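Local coordinates for protein putative D-glycero-D-manno-heptose 7-phosphate kinase (Campylobacter jejuni subsp. jejuni, PDB 4N3O) that phosphorylates D-glycero-alpha-D-manno-heptose 7-phosphate at C-1 with ATP, giving the 1,7-bisphosphate on the route to GDP-heptose for the capsule polysaccharide, at residues 283-287 with 288-292; 70-73 with 74-77. One frame throughout, in Å; residues are numbered along the deposited sequence.

Interaction 1. Residues 283-287 with 288-292; sequences KLAID and NGAYS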
loop_
_atom_site.group_PDB
_atom_site.type_symbol
_atom_site.label_atom_id
_atom_site.label_comp_id
_atom_site.label_asym_id
_atom_site.label_seq_id
_atom_site.Cartn_x
_atom_site.Cartn_y
_atom_site.Cartn_z
ATOM N N LYS A 283 20.237 17.016 3.972
ATOM C CA LYS A 283 21.094 17.562 2.920
ATOM C C LYS A 283 21.115 16.646 1.697
ATOM O O LYS A 283 20.916 17.084 0.565
ATOM C CB LYS A 283 22.519 17.668 3.457
ATOM C CG LYS A 283 23.585 18.062 2.443
ATOM C CD LYS A 283 24.991 17.680 2.927
ATOM C CE LYS A 283 25.354 18.224 4.314
ATOM N NZ LYS A 283 25.326 19.708 4.398
ATOM N N LEU A 284 21.378 15.372 1.939
ATOM C CA LEU A 284 21.450 14.381 0.875
ATOM C C LEU A 284 20.138 14.283 0.096
ATOM O O LEU A 284 20.141 14.073 -1.110
ATOM C CB LEU A 284 21.843 13.024 1.469
ATOM C CG LEU A 284 21.701 11.735 0.643
ATOM C CD1 LEU A 284 22.329 10.573 1.385
ATOM C CD2 LEU A 284 20.254 11.400 0.357
ATOM N N ALA A 285 19.024 14.468 0.788
ATOM C CA ALA A 285 17.719 14.355 0.177
ATOM C C ALA A 285 17.417 15.570 -0.688
ATOM O O ALA A 285 16.873 15.438 -1.784
ATOM C CB ALA A 285 16.647 14.157 1.254
ATOM N N ILE A 286 17.747 16.754 -0.186
ATOM C CA ILE A 286 17.536 17.971 -0.938
ATOM C C ILE A 286 18.459 17.943 -2.163
ATOM O O ILE A 286 18.084 18.364 -3.238
ATOM C CB ILE A 286 17.836 19.225 -0.098
ATOM C CG1 ILE A 286 16.933 19.296 1.148
ATOM C CG2 ILE A 286 17.662 20.484 -0.941
ATOM C CD1 ILE A 286 15.467 19.506 0.852
ATOM N N ASP A 287 19.661 17.414 -2.000
ATOM C CA ASP A 287 20.594 17.358 -3.119
ATOM C C ASP A 287 20.058 16.487 -4.241
ATOM O O ASP A 287 20.314 16.741 -5.411
ATOM C CB ASP A 287 21.976 16.851 -2.658
ATOM C CG ASP A 287 22.812 17.940 -1.946
ATOM O OD1 ASP A 287 22.447 19.136 -2.023
ATOM O OD2 ASP A 287 23.846 17.594 -1.327
ATOM N N ASN A 288 19.258 15.499 -3.874
ATOM C CA ASN A 288 18.724 14.535 -4.824
ATOM C C ASN A 288 17.282 14.716 -5.243
ATOM O O ASN A 288 16.649 13.757 -5.670
ATOM C CB ASN A 288 18.907 13.132 -4.252
ATOM C CG ASN A 288 20.322 12.638 -4.376
ATOM O OD1 ASN A 288 20.759 12.273 -5.461
ATOM N ND2 ASN A 288 21.025 12.553 -3.259
ATOM N N GLY A 289 16.737 15.912 -5.136
ATOM C CA GLY A 289 15.366 16.074 -5.618
ATOM C C GLY A 289 14.324 16.490 -4.614
ATOM O O GLY A 289 13.321 17.092 -4.991
ATOM N N ALA A 290 14.522 16.171 -3.342
ATOM C CA ALA A 290 13.558 16.607 -2.332
ATOM C C ALA A 290 13.635 18.130 -2.231
ATOM O O ALA A 290 14.703 18.712 -2.453
ATOM C CB ALA A 290 13.852 15.972 -0.979
ATOM N N TYR A 291 12.505 18.768 -1.947
ATOM C CA TYR A 291 12.469 20.226 -1.773
ATOM C C TYR A 291 11.892 20.602 -0.421
ATOM O O TYR A 291 11.718 21.776 -0.114
ATOM C CB TYR A 291 11.686 20.918 -2.902
ATOM C CG TYR A 291 10.253 20.469 -3.098
ATOM C CD1 TYR A 291 9.211 20.998 -2.327
ATOM C CD2 TYR A 291 9.928 19.551 -4.090
ATOM C CE1 TYR A 291 7.894 20.599 -2.521
ATOM C CE2 TYR A 291 8.616 19.145 -4.294
ATOM C CZ TYR A 291 7.599 19.669 -3.512
ATOM O OH TYR A 291 6.298 19.250 -3.733
ATOM N N SER A 292 11.626 19.597 0.403
ATOM C CA SER A 292 11.038 19.834 1.715
ATOM C C SER A 292 10.918 18.505 2.454
ATOM O O SER A 292 10.661 17.472 1.841
ATOM C CB SER A 292 9.647 20.481 1.568
ATOM O OG SER A 292 9.051 20.737 2.821
HETATM O O HOH W 1 16.374 20.184 -4.241
#
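The carbonyl oxygen of L284 is gripped twice by N288: the side-chain ND2 of N288 lies 2.8 Å from L284 O, and the backbone N of N288 adds a weak bond to the same oxygen. The hydrogen bond from the N288 carboxamide is fairly straight, 156° at the hydrogen, with ND2 tilted 23° from the carbonyl plane. N288 CG stands anti to its own carbonyl carbon (chi1 -77°), which folds the carboxamide back along the helix; there ND2 also passes 3.9 Å from CD2 of L284. A285 O is shared as well, taking a sound bond from A290 N at 2.9 Å and a weak one from N288 N. With G289 N reaching weakly to I286 O, this is a Schellman motif closing helix 276-287. G289, with positive phi, is its C-prime residue. Beyond it the chain enters strand 290-296 of the C-terminal GHMP kinase region. Here A290 CB packs 4.0 Å from A285 CB, and both methyls also meet F306 and L316. I286 CD1 comes within 3.5 Å of A290 O, which further accepts a CA-H contact from I286 CA. One water donates to both I286 O, at 2.7 Å, and A290 O, tying the last helical turn to the first residue of the strand.

Interaction 2. Residues 70-73 with 74-77; sequences ESKE and FLGN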
loop_
_atom_site.group_PDB
_atom_site.type_symbol
_atom_site.label_atom_id
_atom_site.label_comp_id
_atom_site.label_asym_id
_atom_site.label_seq_id
_atom_site.Cartn_x
_atom_site.Cartn_y
_atom_site.Cartn_z
ATOM N N GLU A 70 -4.920 -17.970 33.366
ATOM C CA GLU A 70 -6.180 -18.652 33.557
ATOM C C GLU A 70 -7.318 -17.647 33.374
ATOM O O GLU A 70 -7.243 -16.514 33.843
ATOM C CB GLU A 70 -6.252 -19.270 34.958
ATOM C CG GLU A 70 -5.422 -20.532 35.118
ATOM C CD GLU A 70 -5.971 -21.698 34.310
ATOM O OE1 GLU A 70 -7.183 -21.696 33.993
ATOM O OE2 GLU A 70 -5.188 -22.624 34.003
ATOM N N SER A 71 -8.370 -18.084 32.698
ATOM C CA SER A 71 -9.545 -17.263 32.438
ATOM C C SER A 71 -10.232 -16.784 33.725
ATOM O O SER A 71 -10.774 -17.591 34.473
ATOM C CB SER A 71 -10.530 -18.068 31.588
ATOM O OG SER A 71 -11.734 -17.367 31.378
ATOM N N LYS A 72 -10.185 -15.472 33.969
ATOM C CA LYS A 72 -10.832 -14.832 35.131
ATOM C C LYS A 72 -11.286 -13.401 34.781
ATOM O O LYS A 72 -10.946 -12.877 33.715
ATOM C CB LYS A 72 -9.907 -14.825 36.347
ATOM C CG LYS A 72 -8.582 -14.124 36.126
ATOM C CD LYS A 72 -7.731 -14.178 37.377
ATOM C CE LYS A 72 -6.345 -13.622 37.116
ATOM N NZ LYS A 72 -5.514 -13.669 38.345
ATOM N N GLU A 73 -12.040 -12.768 35.678
ATOM C CA GLU A 73 -12.592 -11.430 35.408
ATOM C C GLU A 73 -11.580 -10.301 35.375
ATOM O O GLU A 73 -11.742 -9.364 34.598
ATOM C CB GLU A 73 -13.701 -11.057 36.405
ATOM C CG GLU A 73 -14.977 -11.883 36.295
ATOM C CD GLU A 73 -16.156 -11.240 37.018
ATOM O OE1 GLU A 73 -16.356 -10.006 36.861
ATOM O OE2 GLU A 73 -16.899 -11.971 37.714
ATOM N N PHE A 74 -10.561 -10.370 36.227
ATOM C CA PHE A 74 -9.551 -9.312 36.284
ATOM C C PHE A 74 -8.150 -9.890 36.275
ATOM O O PHE A 74 -7.845 -10.782 37.054
ATOM C CB PHE A 74 -9.738 -8.458 37.545
ATOM C CG PHE A 74 -8.764 -7.305 37.660
ATOM C CD1 PHE A 74 -9.046 -6.075 37.075
ATOM C CD2 PHE A 74 -7.575 -7.442 38.378
ATOM C CE1 PHE A 74 -8.160 -5.012 37.187
ATOM C CE2 PHE A 74 -6.686 -6.382 38.492
ATOM C CZ PHE A 74 -6.980 -5.167 37.887
ATOM N N LEU A 75 -7.311 -9.358 35.388
ATOM C CA LEU A 75 -5.923 -9.765 35.260
ATOM C C LEU A 75 -5.036 -8.640 35.780
ATOM O O LEU A 75 -4.971 -7.552 35.188
ATOM C CB LEU A 75 -5.591 -10.026 33.800
ATOM C CG LEU A 75 -6.417 -11.090 33.092
ATOM C CD1 LEU A 75 -5.954 -11.200 31.644
ATOM C CD2 LEU A 75 -6.296 -12.427 33.805
ATOM N N GLY A 76 -4.357 -8.898 36.891
ATOM C CA GLY A 76 -3.480 -7.909 37.499
ATOM C C GLY A 76 -2.239 -7.736 36.668
ATOM O O GLY A 76 -1.867 -8.638 35.910
ATOM N N ASN A 77 -1.593 -6.580 36.824
ATOM C CA ASN A 77 -0.387 -6.240 36.057
ATOM C C ASN A 77 0.854 -7.019 36.445
ATOM O O ASN A 77 1.114 -7.225 37.624
ATOM C CB ASN A 77 -0.101 -4.745 36.167
ATOM C CG ASN A 77 -1.167 -3.908 35.498
ATOM O OD1 ASN A 77 -2.046 -4.433 34.807
ATOM N ND2 ASN A 77 -1.091 -2.598 35.689
#
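The connection from strand 65-70 to helix 82-96 makes a bend at the protein surface, and here K72 lays its aliphatic chain past the carbonyl of F74 and the side chain of L75. CE of K72 approaches F74 O to 3.2 Å and CD2 of L75 to 3.5 Å, so this one methylene meets both a carbonyl and a methyl. Further back, CG of K72 lies 3.7 Å from the same L75 CD2. The first torsion of K72 sets CG between its backbone N and carbonyl carbon (chi1 58°), and the fully extended chain beyond then runs past the carbonyl of F74. The charged end stays farther off, with NZ 3.9 Å from F74 O, so the touching is done by carbon and no hydrogen bond joins the two segments. L75 contributes a single branch: its CD2 also comes within 4.2 Å of E70 O. L75 is buried, its side chain resting on K85 and Y88 of helix 82-96, whereas K72 is exposed, its stem crossing L75 at a slant. Two polar links fasten the backbone to that helix: K72 O is hydrogen-bonded to Y88 OH, and L75 N to N89 OD1. A lysine stem against a buried leucine is thus part of an irregular strand-to-helix connection whose backbone is held by side chains of the helix it leads into.

How the interactions relate
Interaction 2 comes first along the chain, and interaction 1 follows some two hundred residues later. Their centres are 52 Å apart, on opposite sides of the chain's centre, and their nearest atoms are still about 41 Å from each other. They share no helix or sheet. Residues 70-77 run from the end of strand 65-70 of the large mixed sheet toward helix 82-96, whereas 283-292 joins helix 276-287 to an outermost strand of the four-stranded antiparallel sheet in the C-terminal region. Both are junctions between a helix and a strand, taken in opposite order. Each lies away from the probable catalytic and ligand-binding residues, and they belong to separate parts of this GHMP kinase.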